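Local coordinates for protein beta-galactosidase (Bacillus circulans subsp. alkalophilus, PDB 3TTY) that probably hydrolyses terminal beta-galactosidic bonds in its substrates, as a glycoside hydrolase with a TIM-barrel domain that holds galactose in its pocket, at residues 7-12 with 340-345; 38-43 with 72-77; 142-147 with 246-251. All coordinates share one frame; numbering follows the deposited sequence.

Contact 1 (7-12 with 340-345); sequences PKIWYG and DTVMFF. With GLA (alpha-D-galactopyranose), chain H.
W10, Y11 and G12 run parallel beside T341, V342 and M343, their strand axes 4.8 Å apart and 8° from exact alignment. V342 N donates to W10 O, and F344 N to G12 O at 2.7 Å. This joins the first strand of the TIM barrel to the eighth and so closes the barrel. Glycine suits position 12, since its positive phi is costly for any residue with a CB.

Side chains alternate between the two faces of the sheet. Toward helix 371-386, Y11 has CG anti to the backbone N (chi1 -164°), which swings the ring across its neighbours on the other strand. Its CD1 rests 3.4 Å from V342 CG2, a methyl in the plane of the ring. The hydroxyl Y11 OH lies at the edge of the F344 ring, 3.4 Å from F344 CE2, the two ring planes being turned 70° from each other. That hydroxyl is satisfied by C376 O of the helix, so a tyrosine can end here in an otherwise apolar layer. I9 CG2 adds a methyl contact with V342 CG1.

On the opposite face, inside the barrel, threonine is apt at 341 because its two branches do different work. T341 CG2 comes obliquely to the W10 indole near its rim, 3.7 Å from W10 CD2, while T341 OG1 bonds to L305 O on the next strand. The sulfur M343 SD comes to the indole's edge, 4.2 Å from W10 CE3. F345 then turns one ring face to the sugar, and galactose C4 sits 3.8 Å above the ring plane, over its centre.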
loop_
_atom_site.group_PDB
_atom_site.type_symbol
_atom_site.label_atom_id
_atom_site.label_comp_id
_atom_site.label_asym_id
_atom_site.label_seq_id
_atom_site.Cartn_x
_atom_site.Cartn_y
_atom_site.Cartn_z
ATOM N N PRO A 7 -24.000 28.271 34.397
ATOM C CA PRO A 7 -23.367 29.519 33.955
ATOM C C PRO A 7 -21.854 29.580 34.149
ATOM O O PRO A 7 -21.338 30.533 34.719
ATOM C CB PRO A 7 -24.059 30.570 34.823
ATOM C CG PRO A 7 -24.278 29.852 36.140
ATOM C CD PRO A 7 -24.449 28.363 35.801
ATOM N N LYS A 8 -21.152 28.570 33.658
ATOM C CA LYS A 8 -19.695 28.579 33.638
ATOM C C LYS A 8 -19.223 27.787 32.432
ATOM O O LYS A 8 -20.029 27.261 31.670
ATOM C CB LYS A 8 -19.104 27.989 34.941
ATOM C CG LYS A 8 -19.664 26.612 35.345
ATOM C CD LYS A 8 -19.057 26.093 36.649
ATOM C CE LYS A 8 -17.536 25.834 36.523
ATOM N NZ LYS A 8 -17.218 24.601 35.736
ATOM N N ILE A 9 -17.913 27.711 32.253
ATOM C CA ILE A 9 -17.334 26.809 31.270
ATOM C C ILE A 9 -17.460 25.398 31.826
ATOM O O ILE A 9 -16.767 25.040 32.774
ATOM C CB ILE A 9 -15.864 27.162 31.018
ATOM C CG1 ILE A 9 -15.777 28.568 30.406
ATOM C CG2 ILE A 9 -15.212 26.126 30.114
ATOM C CD1 ILE A 9 -14.407 29.158 30.396
ATOM N N TRP A 10 -18.374 24.611 31.263
ATOM C CA TRP A 10 -18.578 23.238 31.730
ATOM C C TRP A 10 -17.265 22.448 31.769
ATOM O O TRP A 10 -16.375 22.641 30.938
ATOM C CB TRP A 10 -19.587 22.496 30.842
ATOM C CG TRP A 10 -20.886 23.228 30.646
ATOM C CD1 TRP A 10 -21.239 24.432 31.176
ATOM C CD2 TRP A 10 -21.996 22.797 29.858
ATOM N NE1 TRP A 10 -22.499 24.780 30.768
ATOM C CE2 TRP A 10 -22.989 23.792 29.961
ATOM C CE3 TRP A 10 -22.249 21.665 29.083
ATOM C CZ2 TRP A 10 -24.218 23.688 29.314
ATOM C CZ3 TRP A 10 -23.465 21.565 28.439
ATOM C CH2 TRP A 10 -24.438 22.571 28.560
ATOM N N TYR A 11 -17.159 21.541 32.730
ATOM C CA TYR A 11 -15.943 20.759 32.890
ATOM C C TYR A 11 -16.276 19.321 33.276
ATOM O O TYR A 11 -16.880 19.074 34.324
ATOM C CB TYR A 11 -15.045 21.405 33.946
ATOM C CG TYR A 11 -13.633 20.897 33.917
ATOM C CD1 TYR A 11 -12.871 20.977 32.754
ATOM C CD2 TYR A 11 -13.056 20.339 35.055
ATOM C CE1 TYR A 11 -11.576 20.515 32.724
ATOM C CE2 TYR A 11 -11.769 19.874 35.038
ATOM C CZ TYR A 11 -11.023 19.962 33.877
ATOM O OH TYR A 11 -9.726 19.496 33.872
ATOM N N GLY A 12 -15.881 18.374 32.434
ATOM C CA GLY A 12 -16.275 16.984 32.613
ATOM C C GLY A 12 -16.098 16.233 31.308
ATOM O O GLY A 12 -15.125 16.469 30.594
ATOM N N ASP A 340 -17.192 27.219 24.891
ATOM C CA ASP A 340 -17.769 27.597 26.179
ATOM C C ASP A 340 -17.920 26.388 27.095
ATOM O O ASP A 340 -18.623 26.435 28.105
ATOM C CB ASP A 340 -19.114 28.310 25.999
ATOM C CG ASP A 340 -18.957 29.806 25.763
ATOM O OD1 ASP A 340 -17.800 30.266 25.672
ATOM O OD2 ASP A 340 -19.989 30.513 25.662
ATOM N N THR A 341 -17.270 25.298 26.714
ATOM C CA THR A 341 -17.128 24.146 27.586
ATOM C C THR A 341 -15.747 23.561 27.340
ATOM O O THR A 341 -15.178 23.734 26.256
ATOM C CB THR A 341 -18.175 23.046 27.285
ATOM O OG1 THR A 341 -17.858 22.417 26.044
ATOM C CG2 THR A 341 -19.570 23.613 27.209
ATOM N N VAL A 342 -15.189 22.895 28.341
ATOM C CA VAL A 342 -14.080 21.982 28.079
ATOM C C VAL A 342 -14.359 20.605 28.678
ATOM O O VAL A 342 -14.439 20.428 29.895
ATOM C CB VAL A 342 -12.665 22.549 28.450
ATOM C CG1 VAL A 342 -12.710 24.040 28.726
ATOM C CG2 VAL A 342 -12.045 21.783 29.577
ATOM N N MET A 343 -14.537 19.634 27.792
ATOM C CA MET A 343 -14.943 18.304 28.196
ATOM C C MET A 343 -14.043 17.248 27.560
ATOM O O MET A 343 -13.450 17.477 26.499
ATOM C CB MET A 343 -16.412 18.100 27.862
ATOM C CG MET A 343 -17.285 19.105 28.584
ATOM S SD MET A 343 -18.939 19.361 27.921
ATOM C CE MET A 343 -19.670 17.721 28.021
ATOM N N PHE A 344 -13.929 16.108 28.233
ATOM C CA PHE A 344 -12.967 15.071 27.875
ATOM C C PHE A 344 -13.643 13.817 27.354
ATOM O O PHE A 344 -14.790 13.513 27.714
ATOM C CB PHE A 344 -12.178 14.611 29.127
ATOM C CG PHE A 344 -11.318 15.676 29.755
ATOM C CD1 PHE A 344 -10.159 16.117 29.123
ATOM C CD2 PHE A 344 -11.651 16.205 31.000
ATOM C CE1 PHE A 344 -9.355 17.090 29.696
ATOM C CE2 PHE A 344 -10.853 17.185 31.591
ATOM C CZ PHE A 344 -9.702 17.628 30.937
ATOM N N PHE A 345 -12.908 13.061 26.543
ATOM C CA PHE A 345 -13.063 11.614 26.578
ATOM C C PHE A 345 -11.820 11.070 27.286
ATOM O O PHE A 345 -10.704 11.413 26.893
ATOM C CB PHE A 345 -13.171 10.996 25.180
ATOM C CG PHE A 345 -13.455 9.515 25.206
ATOM C CD1 PHE A 345 -14.764 9.043 25.178
ATOM C CD2 PHE A 345 -12.422 8.597 25.299
ATOM C CE1 PHE A 345 -15.040 7.678 25.225
ATOM C CE2 PHE A 345 -12.684 7.226 25.346
ATOM C CZ PHE A 345 -13.997 6.769 25.308
HETATM C C1 GLA H . -14.045 10.113 19.343
HETATM C C2 GLA H . -15.296 9.421 19.938
HETATM C C3 GLA H . -15.099 8.980 21.399
HETATM C C4 GLA H . -13.775 8.237 21.485
HETATM C C5 GLA H . -12.657 9.118 20.918
HETATM C C6 GLA H . -11.324 8.379 21.087
HETATM O O1 GLA H . -13.759 11.427 19.854
HETATM O O2 GLA H . -16.419 10.285 19.866
HETATM O O3 GLA H . -16.147 8.097 21.839
HETATM O O4 GLA H . -13.914 7.073 20.680
HETATM O O5 GLA H . -12.881 9.318 19.518
HETATM O O6 GLA H . -10.231 9.295 20.938
HETATM O O HOH W 1 -21.058 27.559 29.144
#

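Contact 2 (38-43 with 72-77); sequences DVATVN and ENIYLC
V39, A40 and T41 pair with Y75, L76 and C77 as the two parallel strands of a beta-alpha-beta unit, whose connection includes helix 60-71. Four backbone bonds zip them together: Y75 N to D38 O, A40 N to Y75 O, C77 N to A40 O (each 2.8 Å), and finally a longer one, V42 N to C77 O at 3.1 Å. C77 O also meets T41 CA in a C-H...O contact, so one carbonyl serves two neighbours. The strand axes diverge by 34°.

Strand 75-79 begins just after helix 60-71 ends. N73, with positive phi, completes a Schellman motif there, a place where asparagine is readily accommodated, and the chain turns at once into I74. I74 CG2 lies 3.6 Å from D38 C, while the side chain also packs on L69 of the helix. A40 CB faces the same layer, 4.2 Å from I74 CG2 and within touch of L76 CD2; a small alanine lets the larger I74 and L76, which pack on helix 60-71, come close.

These are the second and third strands of the TIM barrel, and their other face looks into its interior. There T41 has OG1 anti to the carbonyl carbon (chi1 -61°), which places OG1 3.4 Å from C77 CB and turns T41 CG2 toward C77 O. C77 carries its sulfur anti to the backbone N (chi1 -177°), beside the T41 side chain and against H146 of strand 142-146. Short side chains at T41 and C77 suit a surface where H146 and, beside T41, M343 also pack. V39 CG2 comes alongside the Y75 carbonyl, 3.5 Å from Y75 O. At the start of the pairing Y75 CB borders D38 O, while the D38 carboxylate turns to the first strand, OD2 in a salt bridge with K8 NZ and OD1 accepting from Y11 N.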
loop_
_atom_site.group_PDB
_atom_site.type_symbol
_atom_site.label_atom_id
_atom_site.label_comp_id
_atom_site.label_asym_id
_atom_site.label_seq_id
_atom_site.Cartn_x
_atom_site.Cartn_y
_atom_site.Cartn_z
ATOM N N ASP A 38 -18.035 19.006 36.694
ATOM C CA ASP A 38 -19.443 19.294 36.950
ATOM C C ASP A 38 -20.397 18.919 35.797
ATOM O O ASP A 38 -21.600 19.221 35.845
ATOM C CB ASP A 38 -19.634 20.762 37.382
ATOM C CG ASP A 38 -18.947 21.754 36.445
ATOM O OD1 ASP A 38 -18.581 21.372 35.310
ATOM O OD2 ASP A 38 -18.779 22.929 36.843
ATOM N N VAL A 39 -19.865 18.266 34.767
ATOM C CA VAL A 39 -20.714 17.750 33.694
ATOM C C VAL A 39 -20.332 16.329 33.275
ATOM O O VAL A 39 -19.162 15.991 33.164
ATOM C CB VAL A 39 -20.742 18.699 32.476
ATOM C CG1 VAL A 39 -19.390 18.755 31.794
ATOM C CG2 VAL A 39 -21.832 18.279 31.505
ATOM N N ALA A 40 -21.335 15.493 33.061
ATOM C CA ALA A 40 -21.108 14.129 32.624
ATOM C C ALA A 40 -21.899 13.883 31.348
ATOM O O ALA A 40 -23.076 14.255 31.258
ATOM C CB ALA A 40 -21.519 13.123 33.724
ATOM N N THR A 41 -21.243 13.279 30.361
ATOM C CA THR A 41 -21.885 12.890 29.111
ATOM C C THR A 41 -22.109 11.391 29.191
ATOM O O THR A 41 -21.176 10.609 29.060
ATOM C CB THR A 41 -20.977 13.200 27.894
ATOM O OG1 THR A 41 -20.722 14.610 27.818
ATOM C CG2 THR A 41 -21.614 12.718 26.588
ATOM N N VAL A 42 -23.348 10.981 29.419
ATOM C CA VAL A 42 -23.622 9.584 29.734
ATOM C C VAL A 42 -24.506 8.926 28.688
ATOM O O VAL A 42 -25.116 9.606 27.857
ATOM C CB VAL A 42 -24.298 9.458 31.104
ATOM C CG1 VAL A 42 -23.467 10.185 32.162
ATOM C CG2 VAL A 42 -25.701 10.036 31.034
ATOM N N ASN A 43 -24.544 7.597 28.722
ATOM C CA ASN A 43 -25.392 6.802 27.832
ATOM C C ASN A 43 -25.061 6.910 26.339
ATOM O O ASN A 43 -25.959 6.786 25.492
ATOM C CB ASN A 43 -26.857 7.169 28.036
ATOM C CG ASN A 43 -27.805 6.131 27.460
ATOM O OD1 ASN A 43 -27.668 4.922 27.718
ATOM N ND2 ASN A 43 -28.766 6.594 26.662
ATOM N N GLU A 72 -24.739 14.864 43.466
ATOM C CA GLU A 72 -23.544 15.712 43.475
ATOM C C GLU A 72 -23.766 17.011 42.718
ATOM O O GLU A 72 -22.833 17.783 42.529
ATOM C CB GLU A 72 -22.361 14.984 42.835
ATOM C CG GLU A 72 -22.008 13.692 43.510
ATOM C CD GLU A 72 -21.811 13.888 44.986
ATOM O OE1 GLU A 72 -21.149 14.872 45.364
ATOM O OE2 GLU A 72 -22.337 13.081 45.768
ATOM N N ASN A 73 -24.994 17.243 42.266
ATOM C CA ASN A 73 -25.298 18.418 41.446
ATOM C C ASN A 73 -24.400 18.512 40.202
ATOM O O ASN A 73 -24.064 19.601 39.732
ATOM C CB ASN A 73 -25.253 19.715 42.279
ATOM C CG ASN A 73 -25.859 20.918 41.536
ATOM O OD1 ASN A 73 -25.292 22.016 41.540
ATOM N ND2 ASN A 73 -27.011 20.709 40.889
ATOM N N ILE A 74 -24.011 17.355 39.675
ATOM C CA ILE A 74 -23.327 17.294 38.393
ATOM C C ILE A 74 -24.371 17.297 37.283
ATOM O O ILE A 74 -25.390 16.612 37.380
ATOM C CB ILE A 74 -22.447 16.042 38.288
ATOM C CG1 ILE A 74 -21.265 16.153 39.250
ATOM C CG2 ILE A 74 -21.965 15.836 36.862
ATOM C CD1 ILE A 74 -20.435 14.885 39.361
ATOM N N TYR A 75 -24.124 18.091 36.248
ATOM C CA TYR A 75 -25.067 18.250 35.143
ATOM C C TYR A 75 -24.881 17.195 34.064
ATOM O O TYR A 75 -23.791 16.635 33.914
ATOM C CB TYR A 75 -24.942 19.649 34.541
ATOM C CG TYR A 75 -25.447 20.733 35.479
ATOM C CD1 TYR A 75 -26.811 20.892 35.715
ATOM C CD2 TYR A 75 -24.560 21.591 36.132
ATOM C CE1 TYR A 75 -27.282 21.880 36.574
ATOM C CE2 TYR A 75 -25.018 22.585 36.994
ATOM C CZ TYR A 75 -26.378 22.722 37.210
ATOM O OH TYR A 75 -26.841 23.700 38.059
ATOM N N LEU A 76 -25.945 16.945 33.304
ATOM C CA LEU A 76 -25.976 15.827 32.371
ATOM C C LEU A 76 -26.052 16.253 30.907
ATOM O O LEU A 76 -26.957 16.991 30.493
ATOM C CB LEU A 76 -27.128 14.892 32.712
ATOM C CG LEU A 76 -27.062 14.431 34.170
ATOM C CD1 LEU A 76 -28.364 13.795 34.625
ATOM C CD2 LEU A 76 -25.898 13.495 34.370
ATOM N N CYS A 77 -25.062 15.805 30.142
ATOM C CA CYS A 77 -25.144 15.819 28.697
ATOM C C CYS A 77 -25.603 14.408 28.294
ATOM O O CYS A 77 -24.800 13.478 28.241
ATOM C CB CYS A 77 -23.786 16.158 28.092
ATOM S SG CYS A 77 -23.821 16.270 26.304
#

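Contact 3 (142-147 with 246-251); sequences IVMWHV and DIPVTT
Because W145 holds CG anti to its carbonyl carbon (chi1 -74°), the pyrrole side of the indole reaches I247, with W145 CD1 3.4 Å from I247 CG2. M144 is folded at chi2 and chi3 (68° and 56°), which brings its sulfur back over the 246-251 segment, 3.6 Å from P248 O and 3.8 Å from T250 CG2, with M144 CE against P248 CB. A flexible thioether can follow such a bend.

W145 N to P248 O, T250 N to W145 O and V147 N to T250 O, each 2.9 Å, join the fourth and fifth strands of the TIM barrel. Toward helix 215-243, V147 CG2 and V249 CG1 meet tightly at 3.5 Å. W145 NE1 finds its acceptor in T244 OG1, and T250 OG1 bonds to V271 O.

A side chain extends the ladder at its far end, where T251 OG1 donates to V147 O at 2.8 Å. A valine here would probably leave V147 O without that donor and position 251 less firmly tied to the neighbouring strand. Three backbone bonds and one hydroxyl thus serve polar atoms between the strands, while V147, V249, I247 and the indole pack together on the side of helix 215-243, an arrangement suited to a buried setting.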
loop_
_atom_site.group_PDB
_atom_site.type_symbol
_atom_site.label_atom_id
_atom_site.label_comp_id
_atom_site.label_asym_id
_atom_site.label_seq_id
_atom_site.Cartn_x
_atom_site.Cartn_y
_atom_site.Cartn_z
ATOM N N ILE A 142 -30.511 17.704 33.163
ATOM C CA ILE A 142 -30.169 17.551 31.750
ATOM C C ILE A 142 -30.053 18.897 31.054
ATOM O O ILE A 142 -31.037 19.608 30.894
ATOM C CB ILE A 142 -31.205 16.695 31.016
ATOM C CG1 ILE A 142 -31.353 15.339 31.709
ATOM C CG2 ILE A 142 -30.813 16.529 29.563
ATOM C CD1 ILE A 142 -32.409 14.448 31.089
ATOM N N VAL A 143 -28.845 19.234 30.622
ATOM C CA VAL A 143 -28.578 20.553 30.079
ATOM C C VAL A 143 -28.349 20.510 28.576
ATOM O O VAL A 143 -28.234 21.556 27.925
ATOM C CB VAL A 143 -27.329 21.165 30.743
ATOM C CG1 VAL A 143 -27.625 21.604 32.183
ATOM C CG2 VAL A 143 -26.174 20.162 30.710
ATOM N N MET A 144 -28.261 19.302 28.026
ATOM C CA MET A 144 -27.884 19.121 26.625
ATOM C C MET A 144 -28.197 17.700 26.167
ATOM O O MET A 144 -27.978 16.751 26.919
ATOM C CB MET A 144 -26.394 19.422 26.449
ATOM C CG MET A 144 -25.867 19.320 25.024
ATOM S SD MET A 144 -26.477 20.592 23.875
ATOM C CE MET A 144 -26.019 22.101 24.716
ATOM N N TRP A 145 -28.730 17.561 24.953
ATOM C CA TRP A 145 -28.885 16.249 24.316
ATOM C C TRP A 145 -27.719 16.007 23.364
ATOM O O TRP A 145 -27.334 16.887 22.598
ATOM C CB TRP A 145 -30.201 16.132 23.528
ATOM C CG TRP A 145 -31.441 15.974 24.364
ATOM C CD1 TRP A 145 -32.369 16.935 24.629
ATOM C CD2 TRP A 145 -31.895 14.787 25.034
ATOM N NE1 TRP A 145 -33.365 16.427 25.422
ATOM C CE2 TRP A 145 -33.099 15.111 25.686
ATOM C CE3 TRP A 145 -31.396 13.488 25.151
ATOM C CZ2 TRP A 145 -33.812 14.187 26.441
ATOM C CZ3 TRP A 145 -32.102 12.574 25.904
ATOM C CH2 TRP A 145 -33.295 12.924 26.539
ATOM N N HIS A 146 -27.186 14.792 23.409
ATOM C CA HIS A 146 -26.035 14.383 22.618
ATOM C C HIS A 146 -26.527 13.269 21.681
ATOM O O HIS A 146 -26.509 12.078 22.029
ATOM C CB HIS A 146 -24.930 13.931 23.596
ATOM C CG HIS A 146 -23.699 13.350 22.962
ATOM N ND1 HIS A 146 -23.741 12.384 21.978
ATOM C CD2 HIS A 146 -22.390 13.541 23.246
ATOM C CE1 HIS A 146 -22.506 12.026 21.666
ATOM N NE2 HIS A 146 -21.666 12.711 22.418
ATOM N N VAL A 147 -26.994 13.673 20.500
ATOM C CA VAL A 147 -27.590 12.742 19.537
ATOM C C VAL A 147 -26.551 11.832 18.917
ATOM O O VAL A 147 -25.553 12.310 18.349
ATOM C CB VAL A 147 -28.313 13.480 18.398
ATOM C CG1 VAL A 147 -28.708 12.498 17.288
ATOM C CG2 VAL A 147 -29.523 14.232 18.939
ATOM N N ASP A 246 -37.209 22.771 25.410
ATOM C CA ASP A 246 -36.291 23.787 25.924
ATOM C C ASP A 246 -34.915 23.219 26.257
ATOM O O ASP A 246 -34.049 23.942 26.759
ATOM C CB ASP A 246 -36.870 24.440 27.183
ATOM C CG ASP A 246 -38.234 25.065 26.943
ATOM O OD1 ASP A 246 -38.484 25.531 25.802
ATOM O OD2 ASP A 246 -39.048 25.088 27.899
ATOM N N ILE A 247 -34.714 21.925 26.018
ATOM C CA ILE A 247 -33.380 21.357 26.157
ATOM C C ILE A 247 -32.686 21.395 24.809
ATOM O O ILE A 247 -33.201 20.854 23.842
ATOM C CB ILE A 247 -33.400 19.914 26.688
ATOM C CG1 ILE A 247 -34.158 19.854 28.015
ATOM C CG2 ILE A 247 -31.975 19.420 26.868
ATOM C CD1 ILE A 247 -34.077 18.500 28.747
ATOM N N PRO A 248 -31.511 22.039 24.737
ATOM C CA PRO A 248 -30.775 22.158 23.470
ATOM C C PRO A 248 -30.239 20.813 22.982
ATOM O O PRO A 248 -30.030 19.895 23.778
ATOM C CB PRO A 248 -29.605 23.095 23.819
ATOM C CG PRO A 248 -29.963 23.710 25.124
ATOM C CD PRO A 248 -30.800 22.697 25.842
ATOM N N VAL A 249 -30.011 20.706 21.680
ATOM C CA VAL A 249 -29.633 19.440 21.075
ATOM C C VAL A 249 -28.404 19.635 20.215
ATOM O O VAL A 249 -28.327 20.592 19.432
ATOM C CB VAL A 249 -30.742 18.911 20.158
ATOM C CG1 VAL A 249 -30.352 17.539 19.603
ATOM C CG2 VAL A 249 -32.077 18.859 20.898
ATOM N N THR A 250 -27.439 18.735 20.363
ATOM C CA THR A 250 -26.254 18.759 19.521
ATOM C C THR A 250 -25.873 17.346 19.109
ATOM O O THR A 250 -26.476 16.359 19.557
ATOM C CB THR A 250 -25.060 19.417 20.241
ATOM O OG1 THR A 250 -23.995 19.631 19.316
ATOM C CG2 THR A 250 -24.554 18.538 21.387
ATOM N N THR A 251 -24.878 17.257 18.238
ATOM C CA THR A 251 -24.181 16.003 17.999
ATOM C C THR A 251 -22.709 16.368 17.843
ATOM O O THR A 251 -22.395 17.526 17.589
ATOM C CB THR A 251 -24.751 15.217 16.777
ATOM O OG1 THR A 251 -24.086 13.956 16.681
ATOM C CG2 THR A 251 -24.567 16.012 15.461
#

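All three contacts are buried and join neighbouring strands of one TIM barrel, so none is a surface contact. Contact 1 closes the ring, contact 2 pairs strands joined by a short helical connection, and contact 3 pairs strands with a much longer one. Contacts 1 and 2 meet where strands 10-14 and 39-42 lie side by side, and contacts 2 and 3 where L76 O receives V143 N. W10 of contact 1 reaches V143 of contact 3 inside the barrel. Aromatic packing marks contact 1, which also reaches the sugar; contact 2 rests mostly on its four backbone bonds, with T41 and C77 facing the interior, and contact 3 adds a threonine hydroxyl to its backbone ladder.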